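Local coordinates for possible periplasmic protein (Campylobacter jejuni, PDB 3RGC), which is a periplasmic SurA-like chaperone, probably with peptidyl-prolyl cis-trans isomerase activity, at residues B[7-20]-B[31-43]. Numbering follows the deposited sequence.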
loop_
_atom_site.group_PDB
_atom_site.type_symbol
_atom_site.label_atom_id
_atom_site.label_comp_id
_atom_site.label_asym_id
_atom_site.label_seq_id
_atom_site.Cartn_x
_atom_site.Cartn_y
_atom_site.Cartn_z
ATOM N N VAL B 7 -9.958 -38.272 -27.188
ATOM C CA VAL B 7 -8.809 -38.004 -26.332
ATOM C C VAL B 7 -8.915 -38.931 -25.134
ATOM O O VAL B 7 -9.918 -38.915 -24.417
ATOM C CB VAL B 7 -8.783 -36.547 -25.859
ATOM C CG1 VAL B 7 -7.544 -36.284 -24.975
ATOM C CG2 VAL B 7 -8.812 -35.617 -27.050
ATOM N N ASP B 8 -7.879 -39.739 -24.920
ATOM C CA ASP B 8 -8.041 -40.958 -24.149
ATOM C C ASP B 8 -9.171 -41.710 -24.826
ATOM O O ASP B 8 -8.991 -42.264 -25.914
ATOM C CB ASP B 8 -8.392 -40.666 -22.694
ATOM C CG ASP B 8 -7.189 -40.754 -21.783
ATOM O OD1 ASP B 8 -7.280 -40.290 -20.625
ATOM O OD2 ASP B 8 -6.149 -41.287 -22.230
ATOM N N LYS B 9 -10.343 -41.706 -24.205
ATOM C CA LYS B 9 -11.515 -42.287 -24.845
ATOM C C LYS B 9 -12.621 -41.242 -25.001
ATOM O O LYS B 9 -13.639 -41.485 -25.651
ATOM C CB LYS B 9 -12.012 -43.503 -24.058
ATOM N N GLU B 10 -12.391 -40.066 -24.424
ATOM C CA GLU B 10 -13.367 -38.983 -24.428
ATOM C C GLU B 10 -13.509 -38.293 -25.792
ATOM O O GLU B 10 -12.565 -37.708 -26.311
ATOM C CB GLU B 10 -13.039 -37.985 -23.314
ATOM C CG GLU B 10 -13.189 -38.612 -21.929
ATOM C CD GLU B 10 -12.543 -37.801 -20.821
ATOM O OE1 GLU B 10 -12.458 -36.564 -20.959
ATOM O OE2 GLU B 10 -12.118 -38.410 -19.810
ATOM N N PRO B 11 -14.711 -38.369 -26.376
ATOM C CA PRO B 11 -14.974 -37.853 -27.727
ATOM C C PRO B 11 -15.104 -36.330 -27.789
ATOM O O PRO B 11 -15.578 -35.689 -26.849
ATOM C CB PRO B 11 -16.311 -38.507 -28.087
ATOM C CG PRO B 11 -17.005 -38.658 -26.767
ATOM C CD PRO B 11 -15.911 -38.971 -25.764
ATOM N N ILE B 12 -14.677 -35.757 -28.906
ATOM C CA ILE B 12 -14.852 -34.335 -29.166
ATOM C C ILE B 12 -15.555 -34.235 -30.492
ATOM O O ILE B 12 -15.047 -34.712 -31.503
ATOM C CB ILE B 12 -13.508 -33.604 -29.297
ATOM C CG1 ILE B 12 -12.697 -33.721 -28.006
ATOM C CG2 ILE B 12 -13.745 -32.145 -29.689
ATOM C CD1 ILE B 12 -11.271 -33.162 -28.101
ATOM N N THR B 13 -16.733 -33.633 -30.489
ATOM C CA THR B 13 -17.585 -33.656 -31.663
ATOM C C THR B 13 -17.372 -32.405 -32.487
ATOM O O THR B 13 -16.868 -31.396 -31.992
ATOM C CB THR B 13 -19.077 -33.721 -31.277
ATOM O OG1 THR B 13 -19.473 -32.483 -30.669
ATOM C CG2 THR B 13 -19.325 -34.851 -30.320
ATOM N N THR B 14 -17.779 -32.467 -33.745
ATOM C CA THR B 14 -17.752 -31.279 -34.584
ATOM C C THR B 14 -18.631 -30.184 -33.983
ATOM O O THR B 14 -18.389 -28.988 -34.199
ATOM C CB THR B 14 -18.193 -31.605 -36.006
ATOM O OG1 THR B 14 -19.451 -32.291 -35.967
ATOM C CG2 THR B 14 -17.156 -32.515 -36.673
ATOM N N TYR B 15 -19.635 -30.593 -33.208
ATOM C CA TYR B 15 -20.496 -29.632 -32.527
ATOM C C TYR B 15 -19.709 -28.882 -31.453
ATOM O O TYR B 15 -19.726 -27.655 -31.415
ATOM C CB TYR B 15 -21.716 -30.324 -31.924
ATOM N N ASP B 16 -19.005 -29.623 -30.597
ATOM C CA ASP B 16 -18.135 -29.015 -29.592
ATOM C C ASP B 16 -17.173 -28.005 -30.203
ATOM O O ASP B 16 -17.050 -26.886 -29.710
ATOM C CB ASP B 16 -17.314 -30.077 -28.855
ATOM C CG ASP B 16 -18.173 -31.090 -28.145
ATOM O OD1 ASP B 16 -19.316 -30.756 -27.782
ATOM O OD2 ASP B 16 -17.701 -32.225 -27.944
ATOM N N ILE B 17 -16.471 -28.420 -31.253
ATOM C CA ILE B 17 -15.518 -27.549 -31.935
ATOM C C ILE B 17 -16.239 -26.311 -32.425
ATOM O O ILE B 17 -15.737 -25.195 -32.304
ATOM C CB ILE B 17 -14.858 -28.254 -33.144
ATOM C CG1 ILE B 17 -13.967 -29.401 -32.681
ATOM C CG2 ILE B 17 -14.016 -27.274 -33.950
ATOM C CD1 ILE B 17 -13.915 -30.543 -33.662
ATOM N N ASP B 18 -17.424 -26.521 -32.982
ATOM C CA ASP B 18 -18.249 -25.425 -33.458
ATOM C C ASP B 18 -18.636 -24.469 -32.318
ATOM O O ASP B 18 -18.307 -23.287 -32.350
ATOM C CB ASP B 18 -19.495 -25.979 -34.149
ATOM C CG ASP B 18 -20.416 -24.893 -34.653
ATOM O OD1 ASP B 18 -20.256 -24.469 -35.819
ATOM O OD2 ASP B 18 -21.301 -24.465 -33.881
ATOM N N GLN B 19 -19.323 -24.987 -31.307
ATOM C CA GLN B 19 -19.756 -24.164 -30.183
ATOM C C GLN B 19 -18.590 -23.499 -29.449
ATOM O O GLN B 19 -18.747 -22.429 -28.860
ATOM C CB GLN B 19 -20.622 -24.984 -29.224
ATOM C CG GLN B 19 -22.061 -25.155 -29.721
ATOM C CD GLN B 19 -22.766 -26.364 -29.126
ATOM O OE1 GLN B 19 -22.339 -27.506 -29.317
ATOM N NE2 GLN B 19 -23.857 -26.118 -28.410
ATOM N N THR B 20 -17.420 -24.128 -29.499
ATOM C CA THR B 20 -16.235 -23.575 -28.853
ATOM C C THR B 20 -15.601 -22.474 -29.698
ATOM O O THR B 20 -15.088 -21.485 -29.164
ATOM C CB THR B 20 -15.188 -24.665 -28.527
ATOM O OG1 THR B 20 -15.734 -25.580 -27.568
ATOM C CG2 THR B 20 -13.938 -24.036 -27.931
ATOM N N ALA B 31 -9.656 -23.847 -31.401
ATOM C CA ALA B 31 -10.779 -24.436 -30.666
ATOM C C ALA B 31 -10.473 -25.904 -30.348
ATOM O O ALA B 31 -10.881 -26.441 -29.316
ATOM C CB ALA B 31 -12.089 -24.302 -31.456
ATOM N N LEU B 32 -9.720 -26.529 -31.244
ATOM C CA LEU B 32 -9.342 -27.924 -31.128
ATOM C C LEU B 32 -8.347 -28.087 -29.993
ATOM O O LEU B 32 -8.434 -29.038 -29.209
ATOM C CB LEU B 32 -8.716 -28.393 -32.438
ATOM C CG LEU B 32 -8.958 -29.829 -32.890
ATOM C CD1 LEU B 32 -10.427 -30.042 -33.204
ATOM C CD2 LEU B 32 -8.095 -30.134 -34.107
ATOM N N GLY B 33 -7.398 -27.159 -29.907
ATOM C CA GLY B 33 -6.422 -27.160 -28.830
ATOM C C GLY B 33 -7.087 -27.057 -27.463
ATOM O O GLY B 33 -6.800 -27.837 -26.556
ATOM N N VAL B 34 -7.987 -26.092 -27.317
ATOM C CA VAL B 34 -8.712 -25.915 -26.060
ATOM C C VAL B 34 -9.443 -27.193 -25.676
ATOM O O VAL B 34 -9.319 -27.685 -24.549
ATOM C CB VAL B 34 -9.742 -24.778 -26.161
ATOM C CG1 VAL B 34 -10.814 -24.939 -25.098
ATOM C CG2 VAL B 34 -9.058 -23.438 -26.035
ATOM N N LEU B 35 -10.198 -27.737 -26.626
ATOM C CA LEU B 35 -10.986 -28.933 -26.372
ATOM C C LEU B 35 -10.092 -30.116 -26.016
ATOM O O LEU B 35 -10.443 -30.927 -25.160
ATOM C CB LEU B 35 -11.881 -29.255 -27.572
ATOM C CG LEU B 35 -13.164 -28.427 -27.692
ATOM C CD1 LEU B 35 -13.884 -28.730 -28.990
ATOM C CD2 LEU B 35 -14.088 -28.707 -26.508
ATOM N N ILE B 36 -8.922 -30.203 -26.646
ATOM C CA ILE B 36 -8.014 -31.305 -26.342
ATOM C C ILE B 36 -7.536 -31.165 -24.905
ATOM O O ILE B 36 -7.607 -32.108 -24.128
ATOM C CB ILE B 36 -6.809 -31.379 -27.293
ATOM C CG1 ILE B 36 -7.268 -31.647 -28.727
ATOM C CG2 ILE B 36 -5.844 -32.453 -26.849
ATOM C CD1 ILE B 36 -6.149 -32.030 -29.635
ATOM N N ASN B 37 -7.085 -29.974 -24.541
ATOM C CA ASN B 37 -6.658 -29.736 -23.164
ATOM C C ASN B 37 -7.789 -29.894 -22.139
ATOM O O ASN B 37 -7.563 -30.405 -21.047
ATOM C CB ASN B 37 -5.989 -28.363 -23.032
ATOM C CG ASN B 37 -5.523 -28.074 -21.619
ATOM O OD1 ASN B 37 -4.447 -28.509 -21.201
ATOM N ND2 ASN B 37 -6.332 -27.327 -20.873
ATOM N N GLU B 38 -9.004 -29.466 -22.475
ATOM C CA GLU B 38 -10.118 -29.652 -21.540
ATOM C C GLU B 38 -10.359 -31.120 -21.268
ATOM O O GLU B 38 -10.684 -31.502 -20.155
ATOM C CB GLU B 38 -11.403 -29.042 -22.063
ATOM C CG GLU B 38 -11.536 -27.562 -21.812
ATOM C CD GLU B 38 -12.904 -27.054 -22.211
ATOM O OE1 GLU B 38 -13.781 -27.902 -22.505
ATOM O OE2 GLU B 38 -13.100 -25.817 -22.234
ATOM N N LYS B 39 -10.210 -31.957 -22.284
ATOM C CA LYS B 39 -10.438 -33.385 -22.059
ATOM C C LYS B 39 -9.346 -33.980 -21.180
ATOM O O LYS B 39 -9.617 -34.844 -20.357
ATOM C CB LYS B 39 -10.554 -34.151 -23.371
ATOM C CG LYS B 39 -11.708 -33.701 -24.241
ATOM C CD LYS B 39 -13.001 -33.687 -23.454
ATOM C CE LYS B 39 -14.169 -33.276 -24.323
ATOM N NZ LYS B 39 -15.436 -33.243 -23.539
ATOM N N MET B 40 -8.113 -33.513 -21.357
ATOM C CA MET B 40 -7.012 -33.955 -20.511
ATOM C C MET B 40 -7.314 -33.615 -19.055
ATOM O O MET B 40 -7.090 -34.430 -18.171
ATOM C CB MET B 40 -5.680 -33.323 -20.944
ATOM C CG MET B 40 -5.061 -33.903 -22.215
ATOM S SD MET B 40 -3.537 -33.039 -22.725
ATOM C CE MET B 40 -2.611 -33.278 -21.278
ATOM N N GLU B 41 -7.838 -32.415 -18.807
ATOM C CA GLU B 41 -8.112 -31.982 -17.433
ATOM C C GLU B 41 -9.213 -32.809 -16.802
ATOM O O GLU B 41 -9.094 -33.265 -15.672
ATOM C CB GLU B 41 -8.548 -30.514 -17.399
ATOM C CG GLU B 41 -7.448 -29.522 -17.743
ATOM C CD GLU B 41 -7.986 -28.114 -17.962
ATOM O OE1 GLU B 41 -9.215 -27.964 -18.128
ATOM O OE2 GLU B 41 -7.183 -27.163 -17.976
ATOM N N ILE B 42 -10.304 -32.976 -17.539
ATOM C CA ILE B 42 -11.437 -33.755 -17.062
ATOM C C ILE B 42 -10.984 -35.143 -16.656
ATOM O O ILE B 42 -11.397 -35.660 -15.621
ATOM C CB ILE B 42 -12.517 -33.863 -18.136
ATOM C CG1 ILE B 42 -13.222 -32.518 -18.310
ATOM C CG2 ILE B 42 -13.523 -34.942 -17.778
ATOM C CD1 ILE B 42 -14.028 -32.416 -19.598
ATOM N N SER B 43 -10.114 -35.739 -17.465
ATOM C CA SER B 43 -9.623 -37.094 -17.191
ATOM C C SER B 43 -8.731 -37.152 -15.956
ATOM O O SER B 43 -8.762 -38.114 -15.185
ATOM C CB SER B 43 -8.893 -37.646 -18.417
ATOM O OG SER B 43 -7.684 -38.275 -18.039
#
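Leu35 of helix 31-43 pushes its CD1 into the corner where strand 10-13 turns into helix 14-20. There CD1 lies 3.5 Å from Ile12 CG2, a tight fit, and also touches Asp16 CB and Ile17 CG1. The other branch, CD2, runs past Thr20 OG1. Ile12 has CG1 beside its own backbone N (chi1 -61°), which turns CG2 to Leu35; CG1 goes to Lys39 CG, and CD1 lies over Leu35 O. Lys39, bent at chi2 (-52°), slides past Ile12 in the opposite direction, its CE reaching Pro11 O. Its CB packs on Val7 CB at 3.9 Å. Lys39 NZ is 5.2 Å from Glu10 OE1 and 5.1 Å from Asp16 OD2, too far for salt bridges, though the charges may attract weakly. The Glu10 carboxylate lies against Ile42 CG2 and Ser43 CB. Toward the N-terminal end of helix 31-43, Ile17 CD1 meets Leu32 CD1 at 3.6 Å, and Thr20 CG2 rests on Ala31 CB. Thr20 OG1 donates to Asp16 O. A capping box starts helix 14-20: Asp16 N donates to Thr13 OG1 at 2.9 Å, and Thr13 N to Asp16 OD2 from above the carboxylate plane. The contact packs an edge strand of the sheet of strands 3-7, 10-13 and 247-249, with its following helix, onto helix 30-48. Mainly aliphatic packing holds it; one weak bond crosses, Ser43 OG to Asp8 OD1 (3.3 Å).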